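Local coordinates for protein alpha-1,3-glucanase (Streptomyces thermodiastaticus, PDB 7C7D) that probably hydrolyses alpha-1,3-glucan by cleaving its internal alpha-1,3-glucosidic bonds, as a thermostable glycoside hydrolase of family GH87, at residues 376-384 / 407-415; 428-439 / 471-482. One frame throughout, in Å; residues are numbered along the deposited sequence. Where two conformers were deposited one is given.

Contact 1: residues 376-384 / 407-415; sequences DDALAMWSL and IAIYGGTDI
Strands 379-382 and 407-410, on neighbouring coils of the pectate lyase-like parallel beta-helix, pair L379 with I407 through W382 with Y410, their axes 4.8 Å apart and 3° from aligned, joined by four backbone hydrogen bonds such as A408 N to L379 O (3.0 Å). On the face bearing A380, A408 and Y410, Y410 OH donates to D377 OD2 (2.7 Å) on the syn side of the carboxylate. Y410 CG stands anti to its carbonyl carbon (chi1 -53°), which lays the ring back along the strand until D377 OD2 meets its edge; N405 holds the other carboxylate oxygen. W382 CD1 comes within 4.0 Å of Y410 CB, the rings oblique, and W382 NE1 donates a hydrogen bond to K438 O. On the opposite face M381 CG lies 3.7 Å from I409 CD1, and M381 SD rests against I415 CG2 at 3.7 Å, their side chains running in opposite directions. Beyond the strands S383 OG comes to 3.2 Å from G412 CA, where a side chain would be cramped; D388 N and a water shared with Y410 O bind this hydroxyl. M381, I409 and I415 thus pack apolarly on one face, whereas Y410 and N405 fix how D377 is turned on the other.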
loop_
_atom_site.group_PDB
_atom_site.type_symbol
_atom_site.label_atom_id
_atom_site.label_comp_id
_atom_site.label_asym_id
_atom_site.label_seq_id
_atom_site.Cartn_x
_atom_site.Cartn_y
_atom_site.Cartn_z
ATOM N N ASP A 376 6.166 -4.382 -2.922
ATOM C CA ASP A 376 5.562 -5.704 -2.925
ATOM C C ASP A 376 4.169 -5.478 -2.343
ATOM O O ASP A 376 3.732 -4.326 -2.275
ATOM C CB ASP A 376 6.414 -6.643 -2.070
ATOM C CG ASP A 376 6.296 -8.099 -2.484
ATOM O OD1 ASP A 376 5.163 -8.611 -2.582
ATOM O OD2 ASP A 376 7.345 -8.743 -2.704
ATOM N N ASP A 377 3.487 -6.527 -1.896
ATOM C CA ASP A 377 2.137 -6.413 -1.341
ATOM C C ASP A 377 2.042 -5.210 -0.414
ATOM O O ASP A 377 2.795 -5.107 0.557
ATOM C CB ASP A 377 1.817 -7.663 -0.522
ATOM C CG ASP A 377 1.690 -8.916 -1.354
ATOM O OD1 ASP A 377 1.187 -8.859 -2.491
ATOM O OD2 ASP A 377 2.072 -9.985 -0.831
ATOM N N ALA A 378 1.096 -4.304 -0.676
ATOM C CA ALA A 378 1.033 -3.116 0.173
ATOM C C ALA A 378 0.637 -3.487 1.594
ATOM O O ALA A 378 1.310 -3.095 2.557
ATOM C CB ALA A 378 0.104 -2.055 -0.415
ATOM N N LEU A 379 -0.439 -4.265 1.735
ATOM C CA LEU A 379 -0.854 -4.859 3.000
ATOM C C LEU A 379 -0.982 -6.355 2.786
ATOM O O LEU A 379 -1.615 -6.789 1.819
ATOM C CB LEU A 379 -2.211 -4.314 3.456
ATOM C CG LEU A 379 -2.295 -2.823 3.761
ATOM C CD1 LEU A 379 -3.730 -2.478 4.174
ATOM C CD2 LEU A 379 -1.320 -2.428 4.855
ATOM N N ALA A 380 -0.387 -7.140 3.677
ATOM C CA ALA A 380 -0.435 -8.585 3.545
ATOM C C ALA A 380 -0.679 -9.242 4.892
ATOM O O ALA A 380 -0.295 -8.721 5.943
ATOM C CB ALA A 380 0.866 -9.146 2.950
ATOM N N MET A 381 -1.320 -10.405 4.839
ATOM C CA MET A 381 -1.388 -11.337 5.954
ATOM C C MET A 381 -0.823 -12.656 5.461
ATOM O O MET A 381 -1.290 -13.203 4.459
ATOM C CB MET A 381 -2.834 -11.533 6.405
ATOM C CG MET A 381 -3.503 -10.271 6.886
ATOM S SD MET A 381 -5.048 -10.663 7.726
ATOM C CE MET A 381 -5.876 -9.079 7.671
ATOM N N TRP A 382 0.194 -13.161 6.138
ATOM C CA TRP A 382 0.825 -14.411 5.740
ATOM C C TRP A 382 0.822 -15.318 6.958
ATOM O O TRP A 382 1.600 -15.110 7.892
ATOM C CB TRP A 382 2.241 -14.153 5.236
ATOM C CG TRP A 382 2.950 -15.368 4.732
ATOM C CD1 TRP A 382 2.391 -16.533 4.295
ATOM C CD2 TRP A 382 4.367 -15.531 4.619
ATOM N NE1 TRP A 382 3.380 -17.419 3.918
ATOM C CE2 TRP A 382 4.601 -16.824 4.106
ATOM C CE3 TRP A 382 5.460 -14.707 4.900
ATOM C CZ2 TRP A 382 5.888 -17.309 3.870
ATOM C CZ3 TRP A 382 6.735 -15.189 4.666
ATOM C CH2 TRP A 382 6.939 -16.478 4.156
ATOM N N SER A 383 -0.063 -16.311 6.955
ATOM C CA SER A 383 -0.313 -17.121 8.151
ATOM C C SER A 383 0.677 -18.282 8.258
ATOM O O SER A 383 0.329 -19.461 8.195
ATOM C CB SER A 383 -1.761 -17.585 8.184
ATOM O OG SER A 383 -2.591 -16.526 8.635
ATOM N N LEU A 384 1.937 -17.908 8.442
ATOM C CA LEU A 384 2.976 -18.846 8.837
ATOM C C LEU A 384 2.975 -18.993 10.352
ATOM O O LEU A 384 2.634 -18.057 11.081
ATOM C CB LEU A 384 4.337 -18.289 8.436
ATOM C CG LEU A 384 4.932 -18.559 7.058
ATOM C CD1 LEU A 384 6.438 -18.371 7.139
ATOM C CD2 LEU A 384 4.593 -19.951 6.556
ATOM N N ILE A 407 -3.777 -5.747 -1.655
ATOM C CA ILE A 407 -3.973 -6.496 -0.421
ATOM C C ILE A 407 -3.867 -7.979 -0.743
ATOM O O ILE A 407 -4.514 -8.459 -1.680
ATOM C CB ILE A 407 -5.334 -6.190 0.233
ATOM C CG1 ILE A 407 -5.345 -4.753 0.750
ATOM C CG2 ILE A 407 -5.636 -7.209 1.331
ATOM C CD1 ILE A 407 -6.659 -4.297 1.374
ATOM N N ALA A 408 -3.058 -8.701 0.033
ATOM C CA ALA A 408 -2.911 -10.143 -0.133
ATOM C C ALA A 408 -3.174 -10.832 1.194
ATOM O O ALA A 408 -2.531 -10.518 2.203
ATOM C CB ALA A 408 -1.506 -10.501 -0.619
ATOM N N ILE A 409 -4.106 -11.781 1.187
ATOM C CA ILE A 409 -4.393 -12.618 2.343
ATOM C C ILE A 409 -3.952 -14.029 1.991
ATOM O O ILE A 409 -4.610 -14.708 1.192
ATOM C CB ILE A 409 -5.885 -12.601 2.703
ATOM C CG1 ILE A 409 -6.411 -11.160 2.822
ATOM C CG2 ILE A 409 -6.133 -13.432 3.961
ATOM C CD1 ILE A 409 -5.710 -10.305 3.859
ATOM N N TYR A 410 -2.844 -14.480 2.580
ATOM C CA TYR A 410 -2.345 -15.837 2.365
ATOM C C TYR A 410 -2.694 -16.646 3.609
ATOM O O TYR A 410 -2.029 -16.535 4.643
ATOM C CB TYR A 410 -0.840 -15.844 2.118
ATOM C CG TYR A 410 -0.359 -14.925 1.022
ATOM C CD1 TYR A 410 -0.553 -15.226 -0.325
ATOM C CD2 TYR A 410 0.329 -13.762 1.343
ATOM C CE1 TYR A 410 -0.087 -14.356 -1.326
ATOM C CE2 TYR A 410 0.796 -12.907 0.371
ATOM C CZ TYR A 410 0.593 -13.201 -0.953
ATOM O OH TYR A 410 1.078 -12.318 -1.894
ATOM N N GLY A 411 -3.753 -17.444 3.513
ATOM C CA GLY A 411 -4.206 -18.245 4.632
ATOM C C GLY A 411 -4.875 -17.403 5.710
ATOM O O GLY A 411 -5.238 -16.245 5.506
ATOM N N GLY A 412 -5.031 -18.013 6.882
ATOM C CA GLY A 412 -5.622 -17.340 8.021
ATOM C C GLY A 412 -7.097 -17.662 8.195
ATOM O O GLY A 412 -7.744 -18.283 7.350
ATOM N N THR A 413 -7.629 -17.213 9.332
ATOM C CA THR A 413 -8.949 -17.623 9.798
ATOM C C THR A 413 -9.796 -16.401 10.116
ATOM O O THR A 413 -9.371 -15.539 10.888
ATOM C CB THR A 413 -8.808 -18.478 11.058
ATOM O OG1 THR A 413 -8.039 -19.639 10.738
ATOM C CG2 THR A 413 -10.176 -18.900 11.589
ATOM N N ASP A 414 -10.999 -16.337 9.537
ATOM C CA ASP A 414 -11.963 -15.298 9.891
ATOM C C ASP A 414 -11.369 -13.905 9.671
ATOM O O ASP A 414 -11.255 -13.090 10.588
ATOM C CB ASP A 414 -12.492 -15.478 11.321
ATOM C CG ASP A 414 -13.383 -16.695 11.464
ATOM O OD1 ASP A 414 -13.954 -17.160 10.453
ATOM O OD2 ASP A 414 -13.520 -17.199 12.594
ATOM N N ILE A 415 -10.992 -13.650 8.424
ATOM C CA ILE A 415 -10.317 -12.423 8.018
ATOM C C ILE A 415 -11.316 -11.523 7.302
ATOM O O ILE A 415 -12.151 -12.001 6.522
ATOM C CB ILE A 415 -9.136 -12.765 7.085
ATOM C CG1 ILE A 415 -8.142 -13.714 7.761
ATOM C CG2 ILE A 415 -8.460 -11.506 6.568
ATOM C CD1 ILE A 415 -7.609 -13.209 9.058
HETATM O O HOH W 1 -3.271 -14.752 6.698
#

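Contact 2: residues 428-439 / 471-482; sequences LGSGIAISNQKF and MGALRVDSYDSA
G472 O accepts a hydrogen bond from S430 OG (2.8 Å), and A473 O takes I432 N where strands 432-435 and 474-477 begin to pair in parallel. L474 CG rests 4.2 Å from I432 CB on the aliphatic face. R475 sets CG between N and the carbonyl carbon (chi1 80°) and runs extended to NE, one guanidinium face over A433 CB. R475 NH1 donates in the guanidinium plane to S430 OG at 2.9 Å and also reaches N405; NH2 binds two waters. R475 NE makes a 3.1 Å salt bridge to D477 OD2, while G507 N binds D477 OD1. A methionine in place of the arginine would probably leave D477 OD2 without its charged mate and S430 OG without a donor. Past the strand, Y479 takes the Q437 amide flat over its ring, planes 4° apart, with Q437 CG 3.8 Å from the Y479 centroid as a CH-pi contact. D480 OD2 accepts K438 N (2.9 Å) on its anti lone pair, and N436 ND2, its OD1 held by L446 N, meets S481 O from above the carbonyl plane at 3.2 Å. Parallel strands stacked in register, coil upon coil, characterise the right-handed beta-helix of the pectate lyase-like fold.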
loop_
_atom_site.group_PDB
_atom_site.type_symbol
_atom_site.label_atom_id
_atom_site.label_comp_id
_atom_site.label_asym_id
_atom_site.label_seq_id
_atom_site.Cartn_x
_atom_site.Cartn_y
_atom_site.Cartn_z
ATOM N N LEU A 428 2.514 -9.366 -11.363
ATOM C CA LEU A 428 2.702 -10.371 -10.320
ATOM C C LEU A 428 1.585 -10.340 -9.289
ATOM O O LEU A 428 1.602 -11.166 -8.372
ATOM C CB LEU A 428 4.082 -10.366 -9.629
ATOM C CG LEU A 428 5.283 -10.457 -10.578
ATOM C CD1 LEU A 428 6.588 -10.423 -9.800
ATOM C CD2 LEU A 428 5.209 -11.709 -11.434
ATOM N N GLY A 429 0.603 -9.447 -9.422
ATOM C CA GLY A 429 -0.485 -9.407 -8.464
ATOM C C GLY A 429 -1.819 -8.928 -8.991
ATOM O O GLY A 429 -2.007 -8.742 -10.195
ATOM N N SER A 430 -2.739 -8.742 -8.049
ATOM C CA SER A 430 -4.122 -8.329 -8.226
ATOM C C SER A 430 -4.373 -7.146 -7.296
ATOM O O SER A 430 -3.560 -6.833 -6.421
ATOM C CB SER A 430 -5.058 -9.477 -7.817
ATOM O OG SER A 430 -4.945 -10.572 -8.708
ATOM N N GLY A 431 -5.522 -6.488 -7.458
ATOM C CA GLY A 431 -5.932 -5.523 -6.447
ATOM C C GLY A 431 -6.073 -6.169 -5.080
ATOM O O GLY A 431 -5.489 -5.710 -4.096
ATOM N N ILE A 432 -6.856 -7.249 -5.008
ATOM C CA ILE A 432 -6.996 -8.077 -3.817
ATOM C C ILE A 432 -6.756 -9.527 -4.211
ATOM O O ILE A 432 -7.321 -10.010 -5.201
ATOM C CB ILE A 432 -8.394 -7.937 -3.179
ATOM C CG1 ILE A 432 -8.596 -6.530 -2.619
ATOM C CG2 ILE A 432 -8.606 -8.993 -2.096
ATOM C CD1 ILE A 432 -10.033 -6.222 -2.185
ATOM N N ALA A 433 -5.937 -10.230 -3.427
ATOM C CA ALA A 433 -5.739 -11.664 -3.576
ATOM C C ALA A 433 -6.124 -12.368 -2.283
ATOM O O ALA A 433 -5.638 -12.007 -1.205
ATOM C CB ALA A 433 -4.281 -11.973 -3.916
ATOM N N ILE A 434 -7.010 -13.360 -2.396
ATOM C CA ILE A 434 -7.386 -14.245 -1.296
ATOM C C ILE A 434 -6.815 -15.608 -1.668
ATOM O O ILE A 434 -7.249 -16.209 -2.658
ATOM C CB ILE A 434 -8.913 -14.311 -1.117
ATOM C CG1 ILE A 434 -9.524 -12.908 -0.958
ATOM C CG2 ILE A 434 -9.286 -15.257 0.043
ATOM C CD1 ILE A 434 -8.986 -12.107 0.219
ATOM N N SER A 435 -5.804 -16.076 -0.936
ATOM C CA SER A 435 -4.908 -17.077 -1.499
ATOM C C SER A 435 -4.503 -18.155 -0.502
ATOM O O SER A 435 -4.309 -17.893 0.691
ATOM C CB SER A 435 -3.650 -16.384 -2.013
ATOM O OG SER A 435 -2.739 -17.340 -2.507
ATOM N N ASN A 436 -4.338 -19.373 -1.031
ATOM C CA ASN A 436 -3.725 -20.495 -0.325
ATOM C C ASN A 436 -2.305 -20.788 -0.820
ATOM O O ASN A 436 -1.828 -21.924 -0.722
ATOM C CB ASN A 436 -4.604 -21.745 -0.404
ATOM C CG ASN A 436 -5.650 -21.791 0.699
ATOM O OD1 ASN A 436 -5.492 -21.159 1.748
ATOM N ND2 ASN A 436 -6.719 -22.560 0.477
ATOM N N GLN A 437 -1.614 -19.781 -1.356
ATOM C CA GLN A 437 -0.202 -19.916 -1.711
ATOM C C GLN A 437 0.625 -19.862 -0.433
ATOM O O GLN A 437 0.584 -18.868 0.300
ATOM C CB GLN A 437 0.204 -18.797 -2.670
ATOM C CG GLN A 437 1.616 -18.954 -3.230
ATOM C CD GLN A 437 1.915 -18.013 -4.385
ATOM O OE1 GLN A 437 1.133 -17.116 -4.692
ATOM N NE2 GLN A 437 3.068 -18.206 -5.021
ATOM N N LYS A 438 1.375 -20.925 -0.160
ATOM C CA LYS A 438 1.982 -21.045 1.164
ATOM C C LYS A 438 3.350 -20.382 1.285
ATOM O O LYS A 438 3.667 -19.828 2.345
ATOM C CB LYS A 438 2.051 -22.512 1.597
ATOM C CG LYS A 438 2.986 -23.377 0.795
ATOM C CD LYS A 438 2.891 -24.810 1.278
ATOM C CE LYS A 438 3.778 -25.731 0.472
ATOM N NZ LYS A 438 3.696 -27.118 0.993
ATOM N N PHE A 439 4.168 -20.439 0.231
ATOM C CA PHE A 439 5.547 -19.941 0.231
ATOM C C PHE A 439 6.512 -20.724 1.126
ATOM O O PHE A 439 7.666 -20.944 0.741
ATOM C CB PHE A 439 5.636 -18.444 0.554
ATOM C CG PHE A 439 4.821 -17.572 -0.356
ATOM C CD1 PHE A 439 5.279 -17.234 -1.620
ATOM C CD2 PHE A 439 3.603 -17.073 0.064
ATOM C CE1 PHE A 439 4.524 -16.420 -2.452
ATOM C CE2 PHE A 439 2.850 -16.258 -0.759
ATOM C CZ PHE A 439 3.310 -15.932 -2.018
ATOM N N MET A 471 -3.483 -11.581 -14.347
ATOM C CA MET A 471 -4.156 -11.638 -13.065
ATOM C C MET A 471 -5.251 -10.581 -13.056
ATOM O O MET A 471 -5.084 -9.484 -13.593
ATOM C CB MET A 471 -3.174 -11.420 -11.912
ATOM C CG MET A 471 -2.745 -12.714 -11.225
ATOM S SD MET A 471 -1.216 -12.567 -10.287
ATOM C CE MET A 471 -0.058 -12.351 -11.588
ATOM N N GLY A 472 -6.392 -10.939 -12.462
ATOM C CA GLY A 472 -7.525 -10.041 -12.420
ATOM C C GLY A 472 -7.472 -9.068 -11.254
ATOM O O GLY A 472 -6.580 -9.104 -10.403
ATOM N N ALA A 473 -8.470 -8.181 -11.230
ATOM C CA ALA A 473 -8.572 -7.189 -10.167
ATOM C C ALA A 473 -8.714 -7.842 -8.798
ATOM O O ALA A 473 -8.090 -7.400 -7.824
ATOM C CB ALA A 473 -9.755 -6.262 -10.434
ATOM N N LEU A 474 -9.548 -8.871 -8.693
ATOM C CA LEU A 474 -9.750 -9.571 -7.434
ATOM C C LEU A 474 -9.628 -11.049 -7.741
ATOM O O LEU A 474 -10.350 -11.559 -8.600
ATOM C CB LEU A 474 -11.138 -9.258 -6.855
ATOM C CG LEU A 474 -11.452 -9.708 -5.429
ATOM C CD1 LEU A 474 -12.580 -8.861 -4.866
ATOM C CD2 LEU A 474 -11.810 -11.181 -5.367
ATOM N N ARG A 475 -8.719 -11.739 -7.062
ATOM C CA ARG A 475 -8.581 -13.166 -7.301
ATOM C C ARG A 475 -8.737 -13.981 -6.029
ATOM O O ARG A 475 -8.355 -13.554 -4.934
ATOM C CB ARG A 475 -7.288 -13.536 -8.035
ATOM C CG ARG A 475 -6.040 -13.613 -7.193
ATOM C CD ARG A 475 -4.882 -14.148 -8.052
ATOM N NE ARG A 475 -3.700 -14.415 -7.241
ATOM C CZ ARG A 475 -2.828 -13.483 -6.876
ATOM N NH1 ARG A 475 -2.972 -12.224 -7.276
ATOM N NH2 ARG A 475 -1.797 -13.819 -6.110
ATOM N N VAL A 476 -9.327 -15.163 -6.205
ATOM C CA VAL A 476 -9.321 -16.234 -5.216
ATOM C C VAL A 476 -8.464 -17.343 -5.801
ATOM O O VAL A 476 -8.723 -17.812 -6.918
ATOM C CB VAL A 476 -10.737 -16.730 -4.884
ATOM C CG1 VAL A 476 -10.675 -17.825 -3.824
ATOM C CG2 VAL A 476 -11.612 -15.572 -4.417
ATOM N N ASP A 477 -7.433 -17.751 -5.058
ATOM C CA ASP A 477 -6.327 -18.532 -5.607
ATOM C C ASP A 477 -6.074 -19.750 -4.721
ATOM O O ASP A 477 -5.475 -19.640 -3.648
ATOM C CB ASP A 477 -5.104 -17.627 -5.687
ATOM C CG ASP A 477 -3.971 -18.208 -6.511
ATOM O OD1 ASP A 477 -3.948 -19.436 -6.755
ATOM O OD2 ASP A 477 -3.076 -17.411 -6.898
ATOM N N SER A 478 -6.516 -20.923 -5.177
ATOM C CA SER A 478 -6.339 -22.173 -4.435
ATOM C C SER A 478 -4.961 -22.786 -4.720
ATOM O O SER A 478 -4.824 -23.937 -5.141
ATOM C CB SER A 478 -7.447 -23.136 -4.832
ATOM O OG SER A 478 -7.441 -23.292 -6.242
ATOM N N TYR A 479 -3.916 -21.994 -4.456
ATOM C CA TYR A 479 -2.599 -22.288 -5.019
ATOM C C TYR A 479 -2.041 -23.618 -4.512
ATOM O O TYR A 479 -1.725 -24.514 -5.303
ATOM C CB TYR A 479 -1.655 -21.121 -4.731
ATOM C CG TYR A 479 -0.358 -21.148 -5.513
ATOM C CD1 TYR A 479 0.621 -22.104 -5.252
ATOM C CD2 TYR A 479 -0.101 -20.204 -6.499
ATOM C CE1 TYR A 479 1.803 -22.129 -5.959
ATOM C CE2 TYR A 479 1.091 -20.220 -7.211
ATOM C CZ TYR A 479 2.035 -21.190 -6.935
ATOM O OH TYR A 479 3.228 -21.233 -7.625
ATOM N N ASP A 480 -1.891 -23.764 -3.198
ATOM C CA ASP A 480 -1.346 -24.998 -2.641
ATOM C C ASP A 480 -2.389 -25.893 -1.991
ATOM O O ASP A 480 -2.057 -27.019 -1.597
ATOM C CB ASP A 480 -0.205 -24.698 -1.657
ATOM C CG ASP A 480 1.054 -24.226 -2.364
ATOM O OD1 ASP A 480 1.604 -25.002 -3.179
ATOM O OD2 ASP A 480 1.475 -23.074 -2.124
ATOM N N SER A 481 -3.637 -25.439 -1.883
ATOM C CA SER A 481 -4.705 -26.259 -1.330
ATOM C C SER A 481 -6.043 -25.638 -1.708
ATOM O O SER A 481 -6.131 -24.454 -2.035
ATOM C CB SER A 481 -4.580 -26.418 0.192
ATOM O OG SER A 481 -4.742 -25.177 0.857
ATOM N N ALA A 482 -7.083 -26.467 -1.669
ATOM C CA ALA A 482 -8.429 -26.041 -2.017
ATOM C C ALA A 482 -8.962 -25.031 -1.003
ATOM O O ALA A 482 -8.537 -24.979 0.155
ATOM C CB ALA A 482 -9.355 -27.253 -2.054
HETATM O O HOH W 2 0.631 -12.337 -6.109
HETATM O O HOH W 3 -1.538 -16.528 -4.780
HETATM O O HOH W 4 -2.285 -24.032 1.212
HETATM O O HOH W 5 3.913 -21.843 -2.294
#

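In the fold
Contacts 1 and 2 are consecutive pairs in one parallel sheet of the beta-helix, their centres 10 Å apart: strands 407-410 and 432-435 are themselves neighbours, probably hydrogen-bonded from S435 N to I409 O. Contact 1 is almost wholly buried, while contact 2, farther from the chain's centre, keeps a buried strand pair but extends into partly exposed turns. Both present aliphatic residues to the interior of the coil, against strands 392-394 and 415-423 in contact 1 and 449-458 and 486-495 in contact 2. The other face differs: a tyrosine-carboxylate pair beside W382 in contact 1, an arginine-centred polar network in contact 2. F439 bridges them, packing on W382 and edge-to-face with Y410.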